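Local coordinates for chemotaxis protein cheA (Thermotoga maritima, PDB 1TQG) that probably relays phosphoryl groups from the chemotaxis histidine kinase to response regulators through its phosphotransfer domain, at residues Glu13-Leu18 and Thr47-Met51. Numbering follows the deposited sequence. Where two conformers were deposited one is given.
Sequences ETKEYL and TLKGM
Segments 13-18 and 47-51 run antiparallel, their axes 161° apart in direction and 10.5 Å apart at closest approach, with Thr14 and Leu48 nearest in register. The Tyr17 ring lies against Thr47: methyl CG2 sits over one face, 3.7 Å from the ring centroid and 17° off the normal, which qualifies as a CH-pi contact. The Thr47 rotamer explains this, since chi1 of -70° sets CG2 opposite the backbone N while OG1 stays beside that N and hydrogen-bonds to Arg43 O within its own helix. In the conformer given, Met51 SD approaches the same ring obliquely, 5.0 Å from its centroid, in a Met-aromatic contact. The turn about the CG-SD bond of Met51 brings its terminal methyl CE within 3.5 Å of Glu13 CB, an approach that is provisional because both residues have a second conformer. The contact joins helices 3-30 and 35-55, neighbours in the antiparallel four-helix bundle of the Hpt domain. On its buried side Leu48 inserts one branch between two residues, CD2 lying 3.6 Å from Thr14 CG2, in the given conformer of Thr14, and 3.8 Å from Tyr17 CB; its other branch, CD1, meets Leu18 CD2 at 3.9 Å. Thr14 OG1 is hydrogen-bonded to Phe10 O within its own helix. Helix 83-103 packs on Thr14 and Leu18 through Val100, Ile96 and Thr97, whereas Leu48 also touches Cys64 of helix 58-75.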
ATOM      1  N   GLU A  13      -3.744   8.205  -9.311  1.00 12.81           N
ATOM      2  CA  GLU A  13      -4.367   6.930  -8.938  1.00 14.59           C
ATOM      3  C   GLU A  13      -3.730   6.361  -7.687  1.00 15.17           C
ATOM      4  O   GLU A  13      -4.387   5.850  -6.760  1.00 17.61           O
ATOM      5  CB  GLU A  13      -4.295   5.943 -10.091  1.00 16.94           C
ATOM      6  CG  GLU A  13      -5.153   6.405 -11.278  1.00 19.64           C
ATOM      7  CD  GLU A  13      -6.505   5.725 -11.257  0.61 25.84           C
ATOM      8  OE1 GLU A  13      -7.360   6.299 -11.981  0.61 30.11           O
ATOM      9  OE2 GLU A  13      -6.812   4.672 -10.636  0.61 35.18           O
ATOM     10  N   THR A  14      -2.406   6.360  -7.620  1.00 14.19           N
ATOM     11  CA  THR A  14      -1.692   5.842  -6.459  1.00 15.53           C
ATOM     12  C   THR A  14      -2.085   6.590  -5.207  1.00 15.28           C
ATOM     13  O   THR A  14      -2.247   5.955  -4.146  1.00 15.44           O
ATOM     14  CB  THR A  14      -0.169   6.084  -6.684  0.55 17.46           C
ATOM     15  OG1 THR A  14       0.345   5.248  -7.736  0.55 16.64           O
ATOM     16  CG2 THR A  14       0.660   5.734  -5.439  0.55 17.10           C
ATOM     17  N   LYS A  15      -2.251   7.911  -5.268  1.00 14.93           N
ATOM     18  CA  LYS A  15      -2.711   8.657  -4.097  1.00 15.99           C
ATOM     19  C   LYS A  15      -4.086   8.218  -3.619  1.00 14.56           C
ATOM     20  O   LYS A  15      -4.277   8.235  -2.400  1.00 16.31           O
ATOM     21  CB  LYS A  15      -2.647  10.137  -4.401  1.00 18.44           C
ATOM     22  CG  LYS A  15      -1.229  10.623  -4.439  1.00 19.84           C
ATOM     23  CD  LYS A  15      -1.126  12.139  -4.632  1.00 27.10           C
ATOM     24  CE  LYS A  15       0.277  12.562  -4.283  1.00 34.12           C
ATOM     25  NZ  LYS A  15       0.574  12.913  -2.874  1.00 40.44           N
ATOM     26  N   GLU A  16      -4.981   7.857  -4.491  1.00 15.89           N
ATOM     27  CA  GLU A  16      -6.261   7.347  -4.032  1.00 15.78           C
ATOM     28  C   GLU A  16      -6.102   6.124  -3.176  1.00 13.63           C
ATOM     29  O   GLU A  16      -6.726   5.988  -2.112  1.00 14.38           O
ATOM     30  CB  GLU A  16      -7.147   7.062  -5.272  1.00 18.75           C
ATOM     31  CG  GLU A  16      -8.416   6.336  -4.996  1.00 22.99           C
ATOM     32  CD  GLU A  16      -9.201   6.221  -6.302  0.59 25.37           C
ATOM     33  OE1 GLU A  16      -9.444   7.256  -6.997  0.59 26.46           O
ATOM     34  OE2 GLU A  16      -9.496   5.017  -6.541  0.59 25.11           O
ATOM     35  N   TYR A  17      -5.236   5.191  -3.626  1.00 13.92           N
ATOM     36  CA  TYR A  17      -5.018   3.937  -2.905  1.00 13.48           C
ATOM     37  C   TYR A  17      -4.267   4.164  -1.612  1.00 13.86           C
ATOM     38  O   TYR A  17      -4.586   3.536  -0.597  1.00 14.27           O
ATOM     39  CB  TYR A  17      -4.296   2.877  -3.768  1.00 12.84           C
ATOM     40  CG  TYR A  17      -5.277   2.335  -4.785  1.00 12.68           C
ATOM     41  CD1 TYR A  17      -6.297   1.453  -4.473  1.00 14.71           C
ATOM     42  CD2 TYR A  17      -5.219   2.838  -6.099  1.00 15.89           C
ATOM     43  CE1 TYR A  17      -7.229   0.980  -5.383  1.00 15.49           C
ATOM     44  CE2 TYR A  17      -6.142   2.371  -7.048  1.00 17.85           C
ATOM     45  CZ  TYR A  17      -7.121   1.459  -6.661  1.00 18.40           C
ATOM     46  OH  TYR A  17      -8.011   1.009  -7.587  1.00 22.63           O
ATOM     47  N   LEU A  18      -3.316   5.099  -1.608  1.00 13.68           N
ATOM     48  CA  LEU A  18      -2.641   5.427  -0.346  1.00 15.34           C
ATOM     49  C   LEU A  18      -3.609   6.046   0.630  1.00 14.88           C
ATOM     50  O   LEU A  18      -3.505   5.758   1.842  1.00 16.67           O
ATOM     51  CB  LEU A  18      -1.450   6.350  -0.662  1.00 15.41           C
ATOM     52  CG  LEU A  18      -0.305   5.704  -1.487  1.00 16.71           C
ATOM     53  CD1 LEU A  18       0.608   6.825  -1.928  1.00 20.64           C
ATOM     54  CD2 LEU A  18       0.408   4.647  -0.675  1.00 17.63           C
ATOM     55  N   THR A  47      -2.971  -3.774  -5.410  1.00 14.71           N
ATOM     56  CA  THR A  47      -3.231  -2.903  -6.557  1.00 15.22           C
ATOM     57  C   THR A  47      -2.015  -2.004  -6.805  1.00 14.05           C
ATOM     58  O   THR A  47      -1.540  -1.803  -7.937  1.00 14.75           O
ATOM     59  CB  THR A  47      -4.494  -2.020  -6.364  1.00 17.31           C
ATOM     60  OG1 THR A  47      -5.648  -2.870  -6.415  1.00 20.35           O
ATOM     61  CG2 THR A  47      -4.655  -1.015  -7.478  1.00 18.44           C
ATOM     62  N   LEU A  48      -1.460  -1.409  -5.739  1.00 13.95           N
ATOM     63  CA  LEU A  48      -0.256  -0.551  -5.912  1.00 12.77           C
ATOM     64  C   LEU A  48       0.894  -1.323  -6.501  1.00 12.72           C
ATOM     65  O   LEU A  48       1.597  -0.803  -7.362  1.00 13.57           O
ATOM     66  CB  LEU A  48       0.084   0.068  -4.567  1.00 12.67           C
ATOM     67  CG  LEU A  48      -0.841   1.168  -4.019  1.00 13.47           C
ATOM     68  CD1 LEU A  48      -0.568   1.393  -2.546  1.00 16.77           C
ATOM     69  CD2 LEU A  48      -0.684   2.428  -4.848  1.00 23.09           C
ATOM     70  N   LYS A  49       1.097  -2.557  -6.071  1.00 13.37           N
ATOM     71  CA  LYS A  49       2.184  -3.370  -6.612  1.00 14.03           C
ATOM     72  C   LYS A  49       1.998  -3.545  -8.094  1.00 13.98           C
ATOM     73  O   LYS A  49       2.952  -3.458  -8.891  1.00 15.32           O
ATOM     74  CB  LYS A  49       2.185  -4.736  -5.924  1.00 14.32           C
ATOM     75  CG  LYS A  49       3.364  -5.649  -6.279  1.00 17.52           C
ATOM     76  CD  LYS A  49       3.205  -7.031  -5.751  1.00 25.09           C
ATOM     77  CE  LYS A  49       2.127  -7.906  -6.347  1.00 40.14           C
ATOM     78  NZ  LYS A  49       2.233  -9.364  -6.097  1.00 45.17           N
ATOM     79  N   GLY A  50       0.780  -3.868  -8.498  1.00 14.87           N
ATOM     80  CA  GLY A  50       0.525  -4.083  -9.907  1.00 16.66           C
ATOM     81  C   GLY A  50       0.682  -2.821 -10.753  1.00 15.49           C
ATOM     82  O   GLY A  50       1.191  -2.865 -11.885  1.00 18.08           O
ATOM     83  N   MET A  51       0.228  -1.687 -10.230  1.00 14.86           N
ATOM     84  CA  MET A  51       0.462  -0.415 -10.935  1.00 15.65           C
ATOM     85  C   MET A  51       1.930  -0.143 -11.102  1.00 13.75           C
ATOM     86  O   MET A  51       2.398   0.270 -12.187  1.00 14.52           O
ATOM     87  CB  MET A  51      -0.201   0.685 -10.100  1.00 17.86           C
ATOM     88  CG  MET A  51      -1.705   0.512 -10.107  1.00 21.22           C
ATOM     89  SD  MET A  51      -2.418   1.777  -9.061  0.75 34.09           S
ATOM     90  CE  MET A  51      -2.036   3.223 -10.071  0.75 38.57           C
TER